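Local coordinates for protein 2-dehydropantoate 2-reductase (Enterococcus faecium, PDB 3WFI) that probably reduces 2-oxo acids with a nicotinamide coenzyme, as a D-mandelate dehydrogenase of the ketopantoate reductase family that binds NAD(+), at residues 262-265 against 269-272; 155-160 against 174-179; 37-42 against 57-62; 108-113 against 282-287. One frame throughout, in Å; residues are numbered along the deposited sequence.

How the interactions relate
Interactions 2 and 3 lie at the two ends of the Rossmann sheet, each packing a helix against one of its outermost strands, with centres about 32 Å apart. Interaction 4 instead joins that coenzyme-binding part to the helical C-terminal part, and the chain between its segments holds both interaction 2 and interaction 1. Interaction 1, with its centre about 23 Å from that of interaction 4, contains Arg270, an NAD(+)-binding residue whose side chain comes within about 5 Å of that of Lys79, another such residue. Interaction 3 comes near the coenzyme site through Ile59, whose side chain is about 5 Å from that of the NAD(+)-binding Asp30, whereas interaction 2 is remote. None of the four touches another.

Interaction 1: residues 262-265 against 269-272; sequences YQDL and HRLT
Asp264 and Arg270 meet with their flat groups nearly perpendicular, the carboxylate and guanidinium planes standing 89° apart. One corner of each does the work: OD1 of Asp264 forms a salt bridge with NH2 of Arg270 at 2.8 Å. A bend at chi3 (-61°) turns the guanidinium of Arg270 back toward the carboxylate, while its NE, buried here, has no partner in the model. Beside the charged pair, Arg270 N donates a bond of 2.8 Å to Asp264 O, reaching it 34° out of the carbonyl plane, so one residue is held through both side chain and backbone.

This is the C-terminal end of helix 260-267, where His269 takes positive phi and turns the chain back along the last turn. Its N gives only a weak bond to Leu265 O, and its ring meets the same oxygen obliquely, CD2 lying 3.2 Å away. On the inner side, CB of Leu265 rests 3.8 Å from CG2 of Thr272, the two side chains slanting across one another, and helix 293-308 covers both. Thr272 OG1 bonds to Glu306 of that helix. Arg270 binds NAD(+), and Glu273, also a coenzyme-binding residue, lies close to Asp264.

Interaction 2: residues 155-160 against 174-179; sequences GKEAAA and AHFSDN
Ala160 and Phe176 mark the closest approach of the two backbones, their CA atoms 6.5 Å apart, where the first turn of helix 157-168 passes beside strand 174-176. Lys156 occupies the N-cap position, and its O receives the first-turn bond from Ala160 N at 2.9 Å. The strand runs out after Phe176 into an ST turn, in which Ser177 OG accepts a bond of 3.1 Å from Asn179 N, just before Asn179 takes the N-cap position of helix 180-191.

Phe176 points its CB at the helix, and with CG anti to the backbone N (chi1 177°) its ring reaches across to the helical turn. Two residues one turn apart receive it: CB of Ala160 lies 3.8 Å from CD1, and CG of Glu157 lies 3.7 Å from CZ, both approaching the ring obliquely. The helix and strand are consecutive parts of a beta-alpha-beta crossover that starts at strand 147-151, and the ring projects from the sheet's edge strand onto the start of the helix that precedes it. Glu157 touches Phe176 with its aliphatic part. The chain bends at chi2 (77°), its carboxylate plane stands 83° from the ring plane, and OE2 makes a weak bond to Asn151. Lys161 adds a cation-pi contact to Phe176, and Ala160 also packs on Tyr123 and Leu149 of neighbouring strands.

Interaction 3: residues 37-42 against 57-62; sequences QQIKEH and LPIVLQ
Ile39 and Ile59 are brought together by different chi1 settings. In Ile39, CG2 lies anti to the backbone N and CG1 beside it (chi1 -66°). Ile59 sets CG1 anti to its N (chi1 -176°), which leaves its CG2 in the crowded position between N and the carbonyl carbon. The two side chains then cross at about a right angle, each meeting the other through both branches: the CD1 atoms touch at 3.6 Å, and CG2 of Ile39 lies 3.7 Å from CG2 of Ile59. That same Ile59 CG2 also meets Lys40, whose CG is 3.7 Å away on the solvent-facing flank.

From there the extended Lys40 chain runs alongside the strand toward Leu61. Its CE passes 3.5 Å from Ile59 O, and its NZ donates to a water that in turn accepts from Leu61 N at 2.9 Å. A second water joins the backbones on the Leu57 side, giving one bond of 2.7 Å to Ile39 O and another to Leu57 O. Side-chain contact is largely between aliphatic groups, while water bridges link polar groups toward either end.

Strand 59-61 lies at the edge of the sheet, parallel to strand 25-30, with helix 33-42 leaning on it. Ile59 also packs on Leu28, and its side chain is about 5 Å from that of Asp30, which binds NAD(+). The arrangement is that of the second and third strands of a Rossmann fold and the helix between them.

Interaction 4: residues 108-113 against 282-287; sequences GHEDII and SRKGKK
Lys284 points its CB from helix 278-288 toward the short helix 109-113, and its side chain follows Asp111 nearly all the way out. CG lies 3.5 Å from Asp111 OD2, and the chain stays extended through CD, 4.0 Å from the same oxygen. CE comes closer still, 3.3 Å from Asp111 OD2, and also packs 3.8 Å from CA of Gly108, where a glycine with positive phi begins the turn into the short helix. A bend at chi4 (-64°) finally turns NZ between two carboxylates. It donates to Glu110 OE2 at 2.7 Å, arriving 37° out of that carboxylate plane, and to Asp111 OD2 at 2.8 Å on the syn side.

These bonds form a salt-bridge network linking the Rossmann part of the chain to its helical C-terminal part, the two-domain design of the ketopantoate reductase family. A third acidic group, Glu232, also makes a salt bridge to NZ, so the buried ammonium is gripped by three carboxylates, which probably favour its protonated state. The Glu110 chain, bent at chi2, crosses that of Lys284 at about a right angle, and its OE1 accepts a weak bond from Gly108 N.

Water extends the joint on both flanks. One molecule lies in plane at the edge of the Arg283 guanidinium, accepting from NH2 at 2.7 Å and donating to Gly108 O. Another donates to Asp111 OD1 and accepts from Lys287 NZ at 3.0 Å, bridging opposite charges that do not touch directly.

Interaction 1: residues 262-265 against 269-272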
# COMPACT_ATOMS: atom_id res chain seq x y z
N TYR B 262 12.94 -5.06 6.63
CA TYR B 262 12.44 -4.77 7.97
C TYR B 262 13.60 -4.45 8.92
O TYR B 262 13.52 -3.52 9.71
CB TYR B 262 11.62 -5.96 8.49
CG TYR B 262 10.98 -5.75 9.84
CD1 TYR B 262 9.63 -5.45 9.94
CD2 TYR B 262 11.71 -5.87 11.02
CE1 TYR B 262 9.04 -5.25 11.18
CE2 TYR B 262 11.13 -5.68 12.25
CZ TYR B 262 9.79 -5.37 12.33
OH TYR B 262 9.19 -5.16 13.54
N GLN B 263 14.67 -5.24 8.84
CA GLN B 263 15.88 -4.99 9.64
C GLN B 263 16.48 -3.63 9.31
O GLN B 263 16.83 -2.88 10.21
CB GLN B 263 16.92 -6.10 9.40
CG GLN B 263 16.41 -7.46 9.82
CD GLN B 263 17.45 -8.56 9.73
OE1 GLN B 263 18.56 -8.35 9.23
NE2 GLN B 263 17.08 -9.74 10.20
N ASP B 264 16.58 -3.31 8.03
CA ASP B 264 17.11 -2.01 7.61
C ASP B 264 16.31 -0.85 8.20
O ASP B 264 16.86 0.04 8.85
CB ASP B 264 17.11 -1.88 6.09
CG ASP B 264 18.16 -2.74 5.40
OD1 ASP B 264 19.10 -3.24 6.09
OD2 ASP B 264 18.07 -2.89 4.16
N LEU B 265 15.00 -0.87 8.01
CA LEU B 265 14.18 0.28 8.35
C LEU B 265 13.75 0.30 9.81
O LEU B 265 14.04 1.24 10.53
CB LEU B 265 12.94 0.35 7.45
CG LEU B 265 12.04 1.58 7.64
CD1 LEU B 265 12.84 2.86 7.66
CD2 LEU B 265 10.97 1.63 6.55
N HIS B 269 16.96 1.78 11.41
CA HIS B 269 16.57 3.13 10.97
C HIS B 269 17.43 3.60 9.81
O HIS B 269 18.00 4.69 9.82
CB HIS B 269 16.55 4.13 12.13
CG HIS B 269 15.39 3.95 13.06
ND1 HIS B 269 15.45 4.28 14.40
CD2 HIS B 269 14.14 3.48 12.85
CE1 HIS B 269 14.28 4.03 14.97
NE2 HIS B 269 13.47 3.54 14.05
N ARG B 270 17.54 2.73 8.81
CA ARG B 270 18.26 3.04 7.58
C ARG B 270 17.32 3.00 6.39
O ARG B 270 16.34 2.26 6.40
CB ARG B 270 19.37 2.02 7.35
CG ARG B 270 20.58 2.17 8.25
CD ARG B 270 21.72 1.34 7.65
NE ARG B 270 21.33 -0.07 7.61
CZ ARG B 270 22.03 -1.03 7.01
NH1 ARG B 270 23.17 -0.75 6.39
NH2 ARG B 270 21.57 -2.28 7.03
N LEU B 271 17.66 3.75 5.35
CA LEU B 271 16.93 3.70 4.10
C LEU B 271 16.93 2.29 3.52
O LEU B 271 17.92 1.56 3.64
CB LEU B 271 17.51 4.69 3.08
CG LEU B 271 17.27 6.16 3.39
CD1 LEU B 271 18.13 7.06 2.51
CD2 LEU B 271 15.80 6.53 3.21
N THR B 272 15.83 1.93 2.88
CA THR B 272 15.68 0.62 2.27
C THR B 272 16.14 0.62 0.81
O THR B 272 16.31 1.67 0.20
CB THR B 272 14.21 0.14 2.33
OG1 THR B 272 13.41 0.93 1.44
CG2 THR B 272 13.65 0.23 3.76

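Interaction 2: residues 155-160 against 174-179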
# COMPACT_ATOMS: atom_id res chain seq x y z
N GLY B 155 22.34 -13.50 -28.82
CA GLY B 155 23.44 -14.04 -29.61
C GLY B 155 24.82 -13.96 -28.99
O GLY B 155 25.81 -14.24 -29.67
N LYS B 156 24.90 -13.63 -27.70
CA LYS B 156 26.18 -13.50 -27.02
C LYS B 156 26.49 -14.69 -26.10
O LYS B 156 27.31 -14.57 -25.19
CB LYS B 156 26.22 -12.19 -26.23
CG LYS B 156 25.95 -10.93 -27.04
CD LYS B 156 26.86 -10.74 -28.25
CE LYS B 156 28.33 -10.56 -27.89
NZ LYS B 156 28.61 -9.29 -27.16
N GLU B 157 25.87 -15.85 -26.36
CA GLU B 157 26.14 -17.06 -25.57
C GLU B 157 27.60 -17.51 -25.69
O GLU B 157 28.22 -17.87 -24.70
CB GLU B 157 25.21 -18.23 -25.97
CG GLU B 157 23.79 -18.13 -25.42
CD GLU B 157 22.90 -17.13 -26.15
OE1 GLU B 157 23.19 -16.79 -27.32
OE2 GLU B 157 21.90 -16.69 -25.55
N ALA B 158 28.13 -17.51 -26.91
CA ALA B 158 29.52 -17.89 -27.17
C ALA B 158 30.48 -16.96 -26.43
O ALA B 158 31.42 -17.42 -25.79
CB ALA B 158 29.82 -17.87 -28.66
N ALA B 159 30.19 -15.66 -26.47
CA ALA B 159 30.97 -14.68 -25.72
C ALA B 159 30.90 -14.92 -24.19
O ALA B 159 31.90 -14.78 -23.50
CB ALA B 159 30.51 -13.28 -26.07
N ALA B 160 29.73 -15.28 -23.69
CA ALA B 160 29.56 -15.59 -22.27
C ALA B 160 30.37 -16.83 -21.89
O ALA B 160 30.97 -16.88 -20.81
CB ALA B 160 28.09 -15.78 -21.92
N ALA B 174 34.19 -20.95 -13.21
CA ALA B 174 33.06 -20.24 -13.79
C ALA B 174 32.40 -21.07 -14.88
O ALA B 174 33.07 -21.81 -15.59
CB ALA B 174 33.52 -18.90 -14.37
N HIS B 175 31.08 -20.93 -15.01
CA HIS B 175 30.32 -21.64 -16.03
C HIS B 175 29.19 -20.81 -16.59
O HIS B 175 28.58 -20.01 -15.88
CB HIS B 175 29.71 -22.93 -15.46
CG HIS B 175 30.71 -23.81 -14.79
ND1 HIS B 175 30.81 -23.91 -13.43
CD2 HIS B 175 31.66 -24.63 -15.31
CE1 HIS B 175 31.77 -24.77 -13.12
NE2 HIS B 175 32.31 -25.20 -14.24
N PHE B 176 28.92 -21.01 -17.87
CA PHE B 176 27.70 -20.49 -18.49
C PHE B 176 26.48 -21.20 -17.93
O PHE B 176 26.48 -22.42 -17.76
CB PHE B 176 27.74 -20.70 -20.00
CG PHE B 176 26.49 -20.25 -20.70
CD1 PHE B 176 26.26 -18.91 -20.95
CD2 PHE B 176 25.54 -21.18 -21.10
CE1 PHE B 176 25.11 -18.50 -21.59
CE2 PHE B 176 24.38 -20.78 -21.74
CZ PHE B 176 24.17 -19.43 -21.99
N SER B 177 25.42 -20.43 -17.66
CA SER B 177 24.11 -20.98 -17.36
C SER B 177 23.06 -20.13 -18.04
O SER B 177 23.13 -18.92 -17.98
CB SER B 177 23.88 -20.99 -15.85
OG SER B 177 22.50 -21.21 -15.57
N ASP B 178 22.09 -20.76 -18.70
CA ASP B 178 21.01 -20.02 -19.35
C ASP B 178 19.84 -19.78 -18.40
O ASP B 178 18.76 -19.35 -18.81
CB ASP B 178 20.53 -20.72 -20.62
CG ASP B 178 19.90 -22.09 -20.37
OD1 ASP B 178 19.69 -22.46 -19.19
OD2 ASP B 178 19.61 -22.80 -21.36
N ASN B 179 20.03 -20.04 -17.11
CA ASN B 179 18.91 -19.93 -16.19
C ASN B 179 19.12 -18.83 -15.16
O ASN B 179 18.27 -18.65 -14.28
CB ASN B 179 18.68 -21.26 -15.50
CG ASN B 179 17.37 -21.33 -14.74
OD1 ASN B 179 17.35 -21.53 -13.53
ND2 ASN B 179 16.25 -21.15 -15.46

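Interaction 3: residues 37-42 against 57-62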
# COMPACT_ATOMS: atom_id res chain seq x y z
N GLN B 37 44.53 3.19 0.49
CA GLN B 37 45.86 3.62 0.92
C GLN B 37 46.71 2.46 1.42
O GLN B 37 47.90 2.38 1.11
CB GLN B 37 45.73 4.70 2.01
CG GLN B 37 47.03 5.38 2.39
CD GLN B 37 47.64 6.13 1.24
OE1 GLN B 37 47.01 6.99 0.64
NE2 GLN B 37 48.88 5.79 0.91
N GLN B 38 46.11 1.54 2.18
CA GLN B 38 46.85 0.38 2.69
C GLN B 38 47.35 -0.50 1.54
O GLN B 38 48.51 -0.90 1.54
CB GLN B 38 46.02 -0.44 3.70
CG GLN B 38 46.14 0.09 5.12
CD GLN B 38 47.57 0.22 5.59
OE1 GLN B 38 48.29 -0.78 5.68
NE2 GLN B 38 47.98 1.43 5.92
N ILE B 39 46.49 -0.75 0.56
CA ILE B 39 46.86 -1.55 -0.61
C ILE B 39 47.90 -0.83 -1.47
O ILE B 39 48.81 -1.45 -1.99
CB ILE B 39 45.62 -1.96 -1.45
CG1 ILE B 39 44.73 -2.90 -0.63
CG2 ILE B 39 46.04 -2.64 -2.76
CD1 ILE B 39 43.33 -3.09 -1.16
N LYS B 40 47.78 0.49 -1.61
CA LYS B 40 48.79 1.26 -2.34
C LYS B 40 50.16 1.09 -1.68
O LYS B 40 51.13 0.77 -2.36
CB LYS B 40 48.43 2.75 -2.40
CG LYS B 40 47.48 3.15 -3.52
CD LYS B 40 47.17 4.64 -3.45
CE LYS B 40 46.14 5.06 -4.49
NZ LYS B 40 45.59 6.42 -4.24
N GLU B 41 50.22 1.27 -0.37
CA GLU B 41 51.49 1.24 0.36
C GLU B 41 52.08 -0.16 0.56
O GLU B 41 53.29 -0.33 0.47
CB GLU B 41 51.36 1.92 1.72
CG GLU B 41 51.28 3.43 1.64
CD GLU B 41 51.10 4.07 3.01
OE1 GLU B 41 50.12 4.83 3.22
OE2 GLU B 41 51.94 3.81 3.90
N HIS B 42 51.23 -1.14 0.82
CA HIS B 42 51.68 -2.49 1.22
C HIS B 42 51.19 -3.62 0.32
O HIS B 42 51.51 -4.78 0.57
CB HIS B 42 51.22 -2.81 2.64
CG HIS B 42 51.81 -1.92 3.68
ND1 HIS B 42 53.11 -2.05 4.12
CD2 HIS B 42 51.26 -0.91 4.39
CE1 HIS B 42 53.34 -1.14 5.05
NE2 HIS B 42 52.24 -0.44 5.23
N LEU B 57 48.67 -4.91 -6.31
CA LEU B 57 47.59 -4.67 -7.26
C LEU B 57 47.41 -3.18 -7.41
O LEU B 57 47.35 -2.47 -6.41
CB LEU B 57 46.28 -5.30 -6.78
CG LEU B 57 45.98 -6.77 -7.06
CD1 LEU B 57 47.10 -7.51 -7.76
CD2 LEU B 57 45.54 -7.51 -5.81
N PRO B 58 47.36 -2.70 -8.66
CA PRO B 58 46.96 -1.32 -8.87
C PRO B 58 45.59 -1.04 -8.22
O PRO B 58 44.68 -1.85 -8.32
CB PRO B 58 46.86 -1.22 -10.40
CG PRO B 58 47.74 -2.28 -10.92
CD PRO B 58 47.73 -3.38 -9.91
N ILE B 59 45.47 0.07 -7.52
CA ILE B 59 44.20 0.43 -6.90
C ILE B 59 44.03 1.93 -6.93
O ILE B 59 44.99 2.69 -6.72
CB ILE B 59 44.08 -0.10 -5.45
CG1 ILE B 59 42.70 0.21 -4.87
CG2 ILE B 59 45.17 0.50 -4.56
CD1 ILE B 59 42.32 -0.66 -3.68
N VAL B 60 42.80 2.35 -7.20
CA VAL B 60 42.45 3.76 -7.18
C VAL B 60 41.16 3.98 -6.40
O VAL B 60 40.25 3.14 -6.42
CB VAL B 60 42.30 4.33 -8.60
CG1 VAL B 60 43.67 4.54 -9.23
CG2 VAL B 60 41.46 3.41 -9.48
N LEU B 61 41.10 5.11 -5.70
CA LEU B 61 39.84 5.63 -5.19
C LEU B 61 38.89 5.79 -6.36
O LEU B 61 39.29 6.25 -7.43
CB LEU B 61 40.01 7.01 -4.51
CG LEU B 61 39.72 7.18 -3.02
CD1 LEU B 61 39.82 8.66 -2.66
CD2 LEU B 61 38.35 6.62 -2.64
N GLN B 62 37.63 5.47 -6.16
CA GLN B 62 36.68 5.44 -7.28
C GLN B 62 36.51 6.77 -8.03
O GLN B 62 36.27 6.78 -9.23
CB GLN B 62 35.34 4.84 -6.84
CG GLN B 62 34.30 5.81 -6.36
CD GLN B 62 33.03 5.09 -5.93
OE1 GLN B 62 33.07 4.14 -5.17
NE2 GLN B 62 31.88 5.54 -6.44
O HOH W 1 49.25 -2.14 -4.58
O HOH W 2 43.29 6.96 -5.58

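Interaction 4: residues 108-113 against 282-287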
# COMPACT_ATOMS: atom_id res chain seq x y z
N GLY B 108 17.08 -5.36 -12.32
CA GLY B 108 17.05 -3.99 -12.82
C GLY B 108 18.39 -3.27 -12.86
O GLY B 108 18.45 -2.14 -13.34
N HIS B 109 19.47 -3.92 -12.41
CA HIS B 109 20.79 -3.29 -12.47
C HIS B 109 21.21 -3.03 -13.90
O HIS B 109 21.84 -2.03 -14.18
CB HIS B 109 21.85 -4.14 -11.79
CG HIS B 109 21.60 -4.38 -10.34
ND1 HIS B 109 21.99 -5.53 -9.70
CD2 HIS B 109 20.97 -3.62 -9.41
CE1 HIS B 109 21.63 -5.46 -8.43
NE2 HIS B 109 21.01 -4.32 -8.23
N GLU B 110 20.84 -3.95 -14.80
CA GLU B 110 21.13 -3.82 -16.23
C GLU B 110 20.65 -2.48 -16.81
O GLU B 110 21.28 -1.94 -17.72
CB GLU B 110 20.58 -5.03 -17.03
CG GLU B 110 19.06 -5.16 -17.21
CD GLU B 110 18.32 -5.68 -15.99
OE1 GLU B 110 18.95 -5.91 -14.95
OE2 GLU B 110 17.08 -5.84 -16.05
N ASP B 111 19.55 -1.93 -16.28
CA ASP B 111 19.05 -0.65 -16.81
C ASP B 111 19.98 0.51 -16.44
O ASP B 111 20.15 1.43 -17.22
CB ASP B 111 17.62 -0.40 -16.34
CG ASP B 111 16.67 -1.53 -16.76
OD1 ASP B 111 16.96 -2.23 -17.75
OD2 ASP B 111 15.66 -1.74 -16.07
N ILE B 112 20.56 0.48 -15.25
CA ILE B 112 21.60 1.45 -14.88
C ILE B 112 22.85 1.22 -15.73
O ILE B 112 23.36 2.14 -16.37
CB ILE B 112 21.95 1.33 -13.38
CG1 ILE B 112 20.74 1.72 -12.52
CG2 ILE B 112 23.13 2.22 -13.03
CD1 ILE B 112 20.79 1.19 -11.09
N ILE B 113 23.31 -0.03 -15.79
CA ILE B 113 24.53 -0.38 -16.53
C ILE B 113 24.40 -0.01 -18.03
O ILE B 113 25.35 0.52 -18.63
CB ILE B 113 24.88 -1.88 -16.38
CG1 ILE B 113 25.13 -2.22 -14.90
CG2 ILE B 113 26.11 -2.24 -17.20
CD1 ILE B 113 25.09 -3.69 -14.57
N SER B 282 8.64 -0.96 -11.28
CA SER B 282 7.87 0.24 -11.64
C SER B 282 8.51 0.98 -12.82
O SER B 282 7.82 1.36 -13.75
CB SER B 282 7.75 1.19 -10.46
OG SER B 282 6.98 0.59 -9.41
N ARG B 283 9.83 1.15 -12.77
CA ARG B 283 10.55 1.83 -13.86
C ARG B 283 10.44 1.11 -15.21
O ARG B 283 10.13 1.74 -16.23
CB ARG B 283 12.01 2.06 -13.46
CG ARG B 283 12.16 3.23 -12.50
CD ARG B 283 13.62 3.64 -12.30
NE ARG B 283 14.46 2.57 -11.77
CZ ARG B 283 14.47 2.14 -10.51
NH1 ARG B 283 13.63 2.65 -9.60
NH2 ARG B 283 15.31 1.17 -10.16
N LYS B 284 10.66 -0.20 -15.21
CA LYS B 284 10.47 -1.01 -16.41
C LYS B 284 9.03 -0.97 -16.91
O LYS B 284 8.77 -0.89 -18.13
CB LYS B 284 10.86 -2.47 -16.14
CG LYS B 284 12.35 -2.74 -15.99
CD LYS B 284 12.58 -4.17 -15.50
CE LYS B 284 14.05 -4.45 -15.16
NZ LYS B 284 14.89 -4.37 -16.38
N GLY B 285 8.08 -1.02 -15.98
CA GLY B 285 6.65 -0.89 -16.33
C GLY B 285 6.33 0.38 -17.11
O GLY B 285 5.61 0.34 -18.12
N LYS B 286 6.87 1.50 -16.64
CA LYS B 286 6.68 2.78 -17.32
C LYS B 286 7.26 2.76 -18.73
O LYS B 286 6.65 3.24 -19.68
CB LYS B 286 7.33 3.92 -16.54
CG LYS B 286 6.54 4.40 -15.33
CD LYS B 286 7.35 5.46 -14.59
CE LYS B 286 7.29 6.80 -15.31
NZ LYS B 286 8.44 7.69 -14.99
N LYS B 287 8.45 2.18 -18.85
CA LYS B 287 9.14 2.07 -20.14
C LYS B 287 8.40 1.15 -21.11
O LYS B 287 8.33 1.44 -22.29
CB LYS B 287 10.56 1.55 -19.91
CG LYS B 287 11.44 1.51 -21.14
CD LYS B 287 12.79 0.92 -20.79
CE LYS B 287 13.71 0.87 -22.00
NZ LYS B 287 15.07 0.44 -21.59
O HOH W 3 16.81 -0.15 -11.91
O HOH W 4 14.52 -1.74 -19.59